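TCP pilus virulence regulatory protein (Vibrio cholerae, PDB 4MLO) probably activates transcription of virulence genes as a DNA-binding regulator of the AraC family, and holds a fatty acid, palmitoleic acid, in a buried pocket. Local coordinates at residues Phe17-Phe22 with Ser70-Ser75; Met32-Ser37 with Ser82-Ser87. All blocks are in the same frame, centred on the assembly; numbering follows the deposited sequence.

Contact 1: residues Phe17-Phe22 with Ser70-Ser75; sequences FDTYIF and SLTSLS. With PAM (palmitoleic acid), chain E.
T19 and T72 face each other as a non-hydrogen-bonded pair of an antiparallel ladder, where strand 19-26 forms one edge of the four-stranded sheet of the cupin-like domain. Their side chains show how such a pair can be joined through its hydroxyls: OG1 of T19 lies 3.0 Å from OG1 of T72, a hydrogen bond in which either may donate. Both threonines adopt the same rotamer, with OG1 opposite the carbonyl carbon (chi1 -61° and -58°), which turns the two hydroxyls toward each other while each CG2 packs beside the partner's oxygen. On the same face, CG1 of I21 rests on CB of S70.

The other face looks into the lipid pocket. Y20, paired with L71 by two backbone hydrogen bonds, lays one ring face against palmitoleic acid, with CD2 at 3.8 Å from its C15; CZ of F22 approaches the same carbon, so two aromatic rings hold the methyl end of the chain. M14 of strand 7-14 touches both Y20 and L71.

At the end of the ladder, where D18 precedes its strand, the N of S73 donates almost straight to the O of D18 (168° at the hydrogen). F17 brings its ring edge to the O of S73 and the C of L74. S73 OG closes an ST turn, accepting from the N of S75 at 3.2 Å, and it also receives a weak bond from the N of F17 at 3.3 Å.

Contact 2: residues Met32-Ser37 with Ser82-Ser87; sequences MFWIDS and SVITIS. With PAM (palmitoleic acid), chain E.
W34 and S82 form a hydrogen-bonded pair in the antiparallel five-stranded sheet of the cupin-like domain, and they illustrate how a small residue can seat a large ring. CB of S82 lies over the indole, 4.1 Å from the centroid of the six-membered ring of W34, in a CH-pi contact. The same ring meets I84 in another way: CD1 of I84 reaches its edge, in plane, 3.5 Å from CH2 of W34. With chi1 at 66°, CG of W34 sits between the backbone N and the carbonyl carbon, which folds the indole back across strand 82-86. Further along this face, SD of M32 touches CD1 of I86.

F33 and V83 occupy the opposite face, toward the lipid. The F33 ring turns one face to palmitoleic acid, with CD1 3.5 Å from its C7, and CG2 of V83 approaches that carbon at 3.8 Å while also packing on CB of F33. Both strands therefore line the pocket at this part of the fatty acid.

Two pairs of backbone bonds, M32 with I84 and W34 with S82, set the register that puts W34 beside S82 and F33 beside V83. Beyond them, L127 and V131 of helix 121-131 pack on W34, and F148, F151 and F152 of helix 141-159 pack against M32. On the lipid side, T85 OG1 bonds to K31 NZ, which in turn binds palmitoleic acid. Beside the W34-S82 pair a water donates to the O of W34 at 3.0 Å.

Overall arrangement
From the N terminus the chain runs through strand 7-14 into 17-22, then 32-37, and returns through 70-75 and 82-87. Contact 1 closes a loop of 47 residues and contact 2 one of 44; neither loop contains helix, and since the segments alternate, the loops cross rather than nest. Each successive pair of strands, 19-26 then 31-35 and 66-73 then 79-86, passes from the four-stranded sheet to the five-stranded one, as expected of a cupin-like sandwich. The two centres lie about 15 Å apart with palmitoleic acid touching both contacts, and CD2 of L71 packs on CE2 of F33 at 4.3 Å, joining the sheets directly beside the lipid.

Contact 1: residues Phe17-Phe22 with Ser70-Ser75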
ATOM      1  N   PHE A  17     -11.673 -15.869 -12.572  1.00 32.99           N
ATOM      2  CA  PHE A  17     -12.805 -14.956 -12.486  1.00 41.08           C
ATOM      3  C   PHE A  17     -13.121 -14.526 -11.059  1.00 36.41           C
ATOM      4  O   PHE A  17     -14.186 -13.956 -10.817  1.00 39.05           O
ATOM      5  CB  PHE A  17     -14.039 -15.583 -13.139  1.00 45.00           C
ATOM      6  CG  PHE A  17     -13.755 -16.162 -14.497  1.00 53.83           C
ATOM      7  CD1 PHE A  17     -12.910 -15.502 -15.381  1.00 56.02           C
ATOM      8  CD2 PHE A  17     -14.313 -17.367 -14.888  1.00 58.56           C
ATOM      9  CE1 PHE A  17     -12.637 -16.030 -16.638  1.00 61.06           C
ATOM     10  CE2 PHE A  17     -14.043 -17.903 -16.143  1.00 63.53           C
ATOM     11  CZ  PHE A  17     -13.203 -17.235 -17.016  1.00 60.31           C
ATOM     12  N   ASP A  18     -12.218 -14.778 -10.109  1.00 37.54           N
ATOM     13  CA  ASP A  18     -12.399 -14.308  -8.741  1.00 33.59           C
ATOM     14  C   ASP A  18     -12.242 -12.790  -8.679  1.00 28.71           C
ATOM     15  O   ASP A  18     -11.642 -12.179  -9.560  1.00 25.17           O
ATOM     16  CB  ASP A  18     -11.378 -14.965  -7.816  1.00 26.45           C
ATOM     17  CG  ASP A  18     -11.858 -15.042  -6.384  1.00 41.09           C
ATOM     18  OD1 ASP A  18     -11.078 -15.524  -5.533  1.00 50.53           O
ATOM     19  OD2 ASP A  18     -13.006 -14.615  -6.110  1.00 37.91           O
ATOM     20  N   THR A  19     -12.814 -12.182  -7.633  1.00 26.54           N
ATOM     21  CA  THR A  19     -12.697 -10.741  -7.412  1.00 25.49           C
ATOM     22  C   THR A  19     -12.261 -10.472  -5.980  1.00 21.40           C
ATOM     23  O   THR A  19     -12.884 -10.957  -5.035  1.00 25.81           O
ATOM     24  CB  THR A  19     -14.018 -10.018  -7.686  1.00 31.14           C
ATOM     25  OG1 THR A  19     -14.385 -10.216  -9.057  1.00 28.59           O
ATOM     26  CG2 THR A  19     -13.884  -8.540  -7.460  1.00 28.51           C
ATOM     27  N   TYR A  20     -11.212  -9.671  -5.837  1.00 21.06           N
ATOM     28  CA  TYR A  20     -10.792  -9.154  -4.555  1.00 19.24           C
ATOM     29  C   TYR A  20     -11.306  -7.731  -4.431  1.00 16.39           C
ATOM     30  O   TYR A  20     -11.182  -6.940  -5.373  1.00 19.40           O
ATOM     31  CB  TYR A  20      -9.271  -9.161  -4.434  1.00 22.73           C
ATOM     32  CG  TYR A  20      -8.652 -10.547  -4.446  1.00 24.43           C
ATOM     33  CD1 TYR A  20      -7.454 -10.782  -5.127  1.00 32.57           C
ATOM     34  CD2 TYR A  20      -9.233 -11.596  -3.757  1.00 31.30           C
ATOM     35  CE1 TYR A  20      -6.863 -12.044  -5.134  1.00 38.76           C
ATOM     36  CE2 TYR A  20      -8.657 -12.874  -3.771  1.00 45.60           C
ATOM     37  CZ  TYR A  20      -7.471 -13.082  -4.458  1.00 43.95           C
ATOM     38  OH  TYR A  20      -6.886 -14.328  -4.466  1.00 51.57           O
ATOM     39  N   ILE A  21     -11.854  -7.402  -3.269  1.00 15.33           N
ATOM     40  CA  ILE A  21     -12.462  -6.102  -3.025  1.00 13.70           C
ATOM     41  C   ILE A  21     -11.910  -5.542  -1.729  1.00 14.09           C
ATOM     42  O   ILE A  21     -12.009  -6.177  -0.675  1.00 17.93           O
ATOM     43  CB  ILE A  21     -13.996  -6.178  -2.920  1.00 16.14           C
ATOM     44  CG1 ILE A  21     -14.583  -6.816  -4.150  1.00 20.38           C
ATOM     45  CG2 ILE A  21     -14.575  -4.788  -2.690  1.00 18.92           C
ATOM     46  CD1 ILE A  21     -16.054  -7.156  -3.949  1.00 23.58           C
ATOM     47  N   PHE A  22     -11.366  -4.322  -1.812  1.00 17.47           N
ATOM     48  CA  PHE A  22     -10.773  -3.635  -0.682  1.00 15.47           C
ATOM     49  C   PHE A  22     -11.565  -2.375  -0.381  1.00 18.38           C
ATOM     50  O   PHE A  22     -11.861  -1.592  -1.303  1.00 17.23           O
ATOM     51  CB  PHE A  22      -9.327  -3.285  -0.973  1.00 15.35           C
ATOM     52  CG  PHE A  22      -8.512  -4.462  -1.342  1.00 18.68           C
ATOM     53  CD1 PHE A  22      -8.100  -5.352  -0.375  1.00 17.24           C
ATOM     54  CD2 PHE A  22      -8.258  -4.749  -2.672  1.00 19.32           C
ATOM     55  CE1 PHE A  22      -7.374  -6.472  -0.714  1.00 18.64           C
ATOM     56  CE2 PHE A  22      -7.535  -5.872  -3.011  1.00 21.76           C
ATOM     57  CZ  PHE A  22      -7.091  -6.727  -2.033  1.00 23.04           C
ATOM     58  N   SER A  70     -11.428  -2.790  -6.518  1.00 18.73           N
ATOM     59  CA  SER A  70     -11.534  -4.209  -6.768  1.00 19.00           C
ATOM     60  C   SER A  70     -10.598  -4.617  -7.896  1.00 21.03           C
ATOM     61  O   SER A  70     -10.267  -3.827  -8.790  1.00 24.34           O
ATOM     62  CB  SER A  70     -12.968  -4.590  -7.120  1.00 30.05           C
ATOM     63  OG  SER A  70     -13.350  -3.951  -8.324  1.00 24.90           O
ATOM     64  N   LEU A  71     -10.213  -5.889  -7.859  1.00 22.87           N
ATOM     65  CA  LEU A  71      -9.444  -6.531  -8.915  1.00 21.67           C
ATOM     66  C   LEU A  71     -10.168  -7.815  -9.290  1.00 23.12           C
ATOM     67  O   LEU A  71     -10.337  -8.707  -8.453  1.00 20.83           O
ATOM     68  CB  LEU A  71      -8.000  -6.813  -8.467  1.00 18.72           C
ATOM     69  CG  LEU A  71      -7.077  -7.335  -9.582  1.00 27.94           C
ATOM     70  CD1 LEU A  71      -6.861  -6.278 -10.663  1.00 27.01           C
ATOM     71  CD2 LEU A  71      -5.743  -7.809  -9.031  1.00 25.24           C
ATOM     72  N   THR A  72     -10.594  -7.918 -10.559  1.00 24.57           N
ATOM     73  CA  THR A  72     -11.341  -9.071 -11.053  1.00 30.02           C
ATOM     74  C   THR A  72     -10.513  -9.807 -12.100  1.00 28.93           C
ATOM     75  O   THR A  72     -10.033  -9.197 -13.055  1.00 30.60           O
ATOM     76  CB  THR A  72     -12.678  -8.640 -11.666  1.00 27.79           C
ATOM     77  OG1 THR A  72     -13.464  -7.933 -10.702  1.00 33.13           O
ATOM     78  CG2 THR A  72     -13.466  -9.873 -12.148  1.00 31.46           C
ATOM     79  N   SER A  73     -10.320 -11.105 -11.898  1.00 26.92           N
ATOM     80  CA  SER A  73      -9.632 -11.918 -12.884  1.00 32.84           C
ATOM     81  C   SER A  73     -10.522 -12.086 -14.108  1.00 31.25           C
ATOM     82  O   SER A  73     -11.725 -12.328 -13.983  1.00 32.81           O
ATOM     83  CB  SER A  73      -9.270 -13.281 -12.296  1.00 35.71           C
ATOM     84  OG  SER A  73      -8.942 -14.219 -13.326  1.00 38.43           O
ATOM     85  N   LEU A  74      -9.935 -11.936 -15.288  1.00 28.28           N
ATOM     86  CA  LEU A  74     -10.627 -12.256 -16.537  1.00 35.99           C
ATOM     87  C   LEU A  74     -10.037 -13.480 -17.216  1.00 42.40           C
ATOM     88  O   LEU A  74     -10.327 -13.721 -18.394  1.00 47.95           O
ATOM     89  CB  LEU A  74     -10.594 -11.048 -17.484  1.00 34.22           C
ATOM     90  CG  LEU A  74     -11.203  -9.754 -16.925  1.00 33.22           C
ATOM     91  CD1 LEU A  74     -11.099  -8.602 -17.897  1.00 35.78           C
ATOM     92  CD2 LEU A  74     -12.649  -9.974 -16.529  1.00 42.40           C
ATOM     93  N   SER A  75      -9.211 -14.260 -16.512  1.00 30.57           N
ATOM     94  CA  SER A  75      -8.588 -15.447 -17.081  1.00 40.83           C
ATOM     95  C   SER A  75      -9.261 -16.705 -16.555  1.00 46.33           C
ATOM     96  O   SER A  75      -9.791 -16.728 -15.441  1.00 36.45           O
ATOM     97  CB  SER A  75      -7.097 -15.508 -16.765  1.00 43.59           C
ATOM     98  OG  SER A  75      -6.422 -14.461 -17.430  1.00 56.41           O
TER
HETATM   99  C1  PAM E 304      -0.716  -6.913   1.270  1.00 24.28           C
HETATM  100  O1  PAM E 304       0.024  -7.810   0.782  1.00 26.37           O
HETATM  101  O2  PAM E 304      -0.233  -5.902   1.832  1.00 21.44           O
HETATM  102  C2  PAM E 304      -2.213  -7.048   1.214  1.00 18.68           C
HETATM  103  C3  PAM E 304      -2.869  -5.868   0.480  1.00 24.60           C
HETATM  104  C4  PAM E 304      -2.348  -5.800  -0.953  1.00 28.48           C
HETATM  105  C5  PAM E 304      -3.010  -4.695  -1.769  1.00 34.25           C
HETATM  106  C6  PAM E 304      -2.355  -4.556  -3.142  1.00 28.24           C
HETATM  107  C7  PAM E 304      -2.497  -5.811  -4.002  1.00 24.46           C
HETATM  108  C8  PAM E 304      -3.939  -6.025  -4.425  1.00 26.97           C
HETATM  109  C9  PAM E 304      -4.126  -7.311  -5.223  1.00 28.97           C
HETATM  110  C10 PAM E 304      -4.131  -8.532  -4.677  1.00 38.18           C
HETATM  111  C11 PAM E 304      -3.904  -8.766  -3.192  1.00 33.05           C
HETATM  112  C12 PAM E 304      -4.651  -9.987  -2.654  1.00 29.10           C
HETATM  113  C13 PAM E 304      -4.645  -9.906  -1.125  1.00 28.86           C
HETATM  114  C14 PAM E 304      -5.695 -10.749  -0.430  1.00 29.43           C
HETATM  115  C15 PAM E 304      -7.108 -10.395  -0.873  1.00 31.29           C
HETATM  116  C16 PAM E 304      -8.134 -10.742   0.177  1.00 28.98           C

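Contact 2: residues Met32-Ser37 with Ser82-Ser87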
ATOM      1  N   MET A  32       3.719  -1.878  -4.902  1.00 17.98           N
ATOM      2  CA  MET A  32       3.596  -2.051  -6.338  1.00 17.20           C
ATOM      3  C   MET A  32       3.048  -3.451  -6.551  1.00 19.68           C
ATOM      4  O   MET A  32       3.426  -4.372  -5.822  1.00 25.95           O
ATOM      5  CB  MET A  32       4.940  -1.877  -7.047  1.00 19.21           C
ATOM      6  CG  MET A  32       5.572  -0.512  -6.821  1.00 21.39           C
ATOM      7  SD  MET A  32       7.307  -0.390  -7.401  1.00 29.59           S
ATOM      8  CE  MET A  32       7.061  -0.505  -9.162  1.00 36.32           C
ATOM      9  N   PHE A  33       2.120  -3.612  -7.494  1.00 19.27           N
ATOM     10  CA  PHE A  33       1.659  -4.968  -7.775  1.00 20.84           C
ATOM     11  C   PHE A  33       1.323  -5.125  -9.249  1.00 20.00           C
ATOM     12  O   PHE A  33       1.136  -4.153  -9.981  1.00 23.55           O
ATOM     13  CB  PHE A  33       0.467  -5.384  -6.883  1.00 24.33           C
ATOM     14  CG  PHE A  33      -0.843  -4.713  -7.197  1.00 22.15           C
ATOM     15  CD1 PHE A  33      -1.259  -3.609  -6.464  1.00 21.38           C
ATOM     16  CD2 PHE A  33      -1.698  -5.222  -8.175  1.00 24.01           C
ATOM     17  CE1 PHE A  33      -2.484  -3.009  -6.715  1.00 21.36           C
ATOM     18  CE2 PHE A  33      -2.934  -4.627  -8.430  1.00 25.08           C
ATOM     19  CZ  PHE A  33      -3.325  -3.518  -7.700  1.00 26.65           C
ATOM     20  N   TRP A  34       1.307  -6.387  -9.683  1.00 21.92           N
ATOM     21  CA  TRP A  34       0.998  -6.736 -11.065  1.00 22.82           C
ATOM     22  C   TRP A  34       0.691  -8.222 -11.136  1.00 23.84           C
ATOM     23  O   TRP A  34       1.101  -9.004 -10.275  1.00 24.35           O
ATOM     24  CB  TRP A  34       2.149  -6.390 -12.015  1.00 25.99           C
ATOM     25  CG  TRP A  34       3.375  -7.190 -11.768  1.00 28.18           C
ATOM     26  CD1 TRP A  34       3.750  -8.325 -12.419  1.00 30.39           C
ATOM     27  CD2 TRP A  34       4.400  -6.927 -10.797  1.00 29.43           C
ATOM     28  NE1 TRP A  34       4.934  -8.796 -11.899  1.00 34.91           N
ATOM     29  CE2 TRP A  34       5.358  -7.949 -10.915  1.00 34.62           C
ATOM     30  CE3 TRP A  34       4.591  -5.935  -9.828  1.00 26.00           C
ATOM     31  CZ2 TRP A  34       6.496  -8.003 -10.115  1.00 37.67           C
ATOM     32  CZ3 TRP A  34       5.725  -5.992  -9.036  1.00 36.21           C
ATOM     33  CH2 TRP A  34       6.657  -7.029  -9.181  1.00 41.27           C
ATOM     34  N   ILE A  35      -0.028  -8.600 -12.189  1.00 25.06           N
ATOM     35  CA  ILE A  35      -0.397  -9.989 -12.437  1.00 29.69           C
ATOM     36  C   ILE A  35       0.650 -10.622 -13.349  1.00 37.22           C
ATOM     37  O   ILE A  35       1.338  -9.930 -14.112  1.00 28.15           O
ATOM     38  CB  ILE A  35      -1.819 -10.064 -13.040  1.00 35.25           C
ATOM     39  CG1 ILE A  35      -1.869  -9.433 -14.439  1.00 34.03           C
ATOM     40  CG2 ILE A  35      -2.835  -9.395 -12.095  1.00 32.24           C
ATOM     41  CD1 ILE A  35      -3.234  -9.520 -15.118  1.00 37.80           C
ATOM     42  N   ASP A  36       0.797 -11.952 -13.270  1.00 32.97           N
ATOM     43  CA  ASP A  36       1.874 -12.623 -13.993  1.00 40.44           C
ATOM     44  C   ASP A  36       1.443 -13.151 -15.353  1.00 40.89           C
ATOM     45  O   ASP A  36       2.292 -13.617 -16.122  1.00 45.58           O
ATOM     46  CB  ASP A  36       2.437 -13.778 -13.164  1.00 37.86           C
ATOM     47  CG  ASP A  36       1.485 -14.954 -13.079  1.00 36.55           C
ATOM     48  OD1 ASP A  36       0.268 -14.785 -13.326  1.00 33.98           O
ATOM     49  OD2 ASP A  36       1.955 -16.053 -12.741  1.00 41.75           O
ATOM     50  N   SER A  37       0.156 -13.083 -15.666  1.00 32.35           N
ATOM     51  CA  SER A  37      -0.373 -13.702 -16.873  1.00 43.10           C
ATOM     52  C   SER A  37      -1.830 -13.300 -17.001  1.00 42.57           C
ATOM     53  O   SER A  37      -2.469 -12.869 -16.033  1.00 37.27           O
ATOM     54  CB  SER A  37      -0.243 -15.226 -16.836  1.00 43.21           C
ATOM     55  OG  SER A  37      -0.977 -15.765 -15.753  1.00 46.54           O
ATOM     56  N   SER A  82       1.664 -10.505  -7.856  1.00 26.18           N
ATOM     57  CA  SER A  82       2.862 -10.199  -7.103  1.00 22.15           C
ATOM     58  C   SER A  82       2.718  -8.819  -6.494  1.00 19.16           C
ATOM     59  O   SER A  82       2.252  -7.888  -7.156  1.00 23.13           O
ATOM     60  CB  SER A  82       4.095 -10.246  -8.008  1.00 28.19           C
ATOM     61  OG  SER A  82       4.264 -11.527  -8.576  1.00 30.22           O
ATOM     62  N   VAL A  83       3.154  -8.692  -5.238  1.00 19.89           N
ATOM     63  CA  VAL A  83       3.044  -7.450  -4.474  1.00 20.86           C
ATOM     64  C   VAL A  83       4.397  -7.161  -3.841  1.00 23.49           C
ATOM     65  O   VAL A  83       4.874  -7.945  -3.014  1.00 28.54           O
ATOM     66  CB  VAL A  83       1.970  -7.559  -3.382  1.00 20.98           C
ATOM     67  CG1 VAL A  83       1.819  -6.212  -2.612  1.00 18.46           C
ATOM     68  CG2 VAL A  83       0.666  -7.982  -3.974  1.00 20.84           C
ATOM     69  N   ILE A  84       4.982  -6.014  -4.175  1.00 21.51           N
ATOM     70  CA  ILE A  84       6.201  -5.526  -3.534  1.00 23.97           C
ATOM     71  C   ILE A  84       5.788  -4.439  -2.558  1.00 19.02           C
ATOM     72  O   ILE A  84       5.114  -3.487  -2.953  1.00 22.40           O
ATOM     73  CB  ILE A  84       7.202  -4.966  -4.558  1.00 22.73           C
ATOM     74  CG1 ILE A  84       7.672  -6.049  -5.525  1.00 31.73           C
ATOM     75  CG2 ILE A  84       8.431  -4.340  -3.861  1.00 25.24           C
ATOM     76  CD1 ILE A  84       8.515  -5.488  -6.679  1.00 36.24           C
ATOM     77  N   THR A  85       6.211  -4.575  -1.307  1.00 18.72           N
ATOM     78  CA  THR A  85       6.084  -3.543  -0.284  1.00 15.19           C
ATOM     79  C   THR A  85       7.481  -3.014  -0.009  1.00 19.04           C
ATOM     80  O   THR A  85       8.378  -3.790   0.329  1.00 22.96           O
ATOM     81  CB  THR A  85       5.463  -4.087   1.002  1.00 21.69           C
ATOM     82  OG1 THR A  85       4.188  -4.695   0.721  1.00 24.47           O
ATOM     83  CG2 THR A  85       5.278  -2.976   2.004  1.00 24.78           C
ATOM     84  N   ILE A  86       7.665  -1.713  -0.177  1.00 22.81           N
ATOM     85  CA  ILE A  86       8.989  -1.091  -0.171  1.00 20.36           C
ATOM     86  C   ILE A  86       9.224  -0.455   1.190  1.00 19.08           C
ATOM     87  O   ILE A  86       8.427   0.383   1.629  1.00 21.51           O
ATOM     88  CB  ILE A  86       9.111  -0.032  -1.277  1.00 20.58           C
ATOM     89  CG1 ILE A  86       8.726  -0.612  -2.637  1.00 25.47           C
ATOM     90  CG2 ILE A  86      10.530   0.488  -1.341  1.00 22.75           C
ATOM     91  CD1 ILE A  86       8.611   0.414  -3.714  1.00 35.06           C
ATOM     92  N   SER A  87      10.340  -0.811   1.835  1.00 19.45           N
ATOM     93  CA  SER A  87      10.604  -0.316   3.183  1.00 22.07           C
ATOM     94  C   SER A  87      10.868   1.188   3.196  1.00 26.88           C
ATOM     95  O   SER A  87      11.359   1.777   2.226  1.00 24.94           O
ATOM     96  CB  SER A  87      11.804  -1.050   3.797  1.00 28.47           C
ATOM     97  OG  SER A  87      13.021  -0.652   3.212  1.00 32.17           O
TER
HETATM   98  C1  PAM E 304      -0.716  -6.913   1.270  1.00 24.28           C
HETATM   99  O1  PAM E 304       0.024  -7.810   0.782  1.00 26.37           O
HETATM  100  O2  PAM E 304      -0.233  -5.902   1.832  1.00 21.44           O
HETATM  101  C2  PAM E 304      -2.213  -7.048   1.214  1.00 18.68           C
HETATM  102  C3  PAM E 304      -2.869  -5.868   0.480  1.00 24.60           C
HETATM  103  C4  PAM E 304      -2.348  -5.800  -0.953  1.00 28.48           C
HETATM  104  C5  PAM E 304      -3.010  -4.695  -1.769  1.00 34.25           C
HETATM  105  C6  PAM E 304      -2.355  -4.556  -3.142  1.00 28.24           C
HETATM  106  C7  PAM E 304      -2.497  -5.811  -4.002  1.00 24.46           C
HETATM  107  C8  PAM E 304      -3.939  -6.025  -4.425  1.00 26.97           C
HETATM  108  C9  PAM E 304      -4.126  -7.311  -5.223  1.00 28.97           C
HETATM  109  C10 PAM E 304      -4.131  -8.532  -4.677  1.00 38.18           C
HETATM  110  C11 PAM E 304      -3.904  -8.766  -3.192  1.00 33.05           C
HETATM  111  C12 PAM E 304      -4.651  -9.987  -2.654  1.00 29.10           C
HETATM  112  C13 PAM E 304      -4.645  -9.906  -1.125  1.00 28.86           C
HETATM  113  C14 PAM E 304      -5.695 -10.749  -0.430  1.00 29.43           C
HETATM  114  C15 PAM E 304      -7.108 -10.395  -0.873  1.00 31.29           C
HETATM  115  C16 PAM E 304      -8.134 -10.742   0.177  1.00 28.98           C
HETATM  116  O   HOH W   1       2.975 -11.274 -10.710  1.00 38.42           O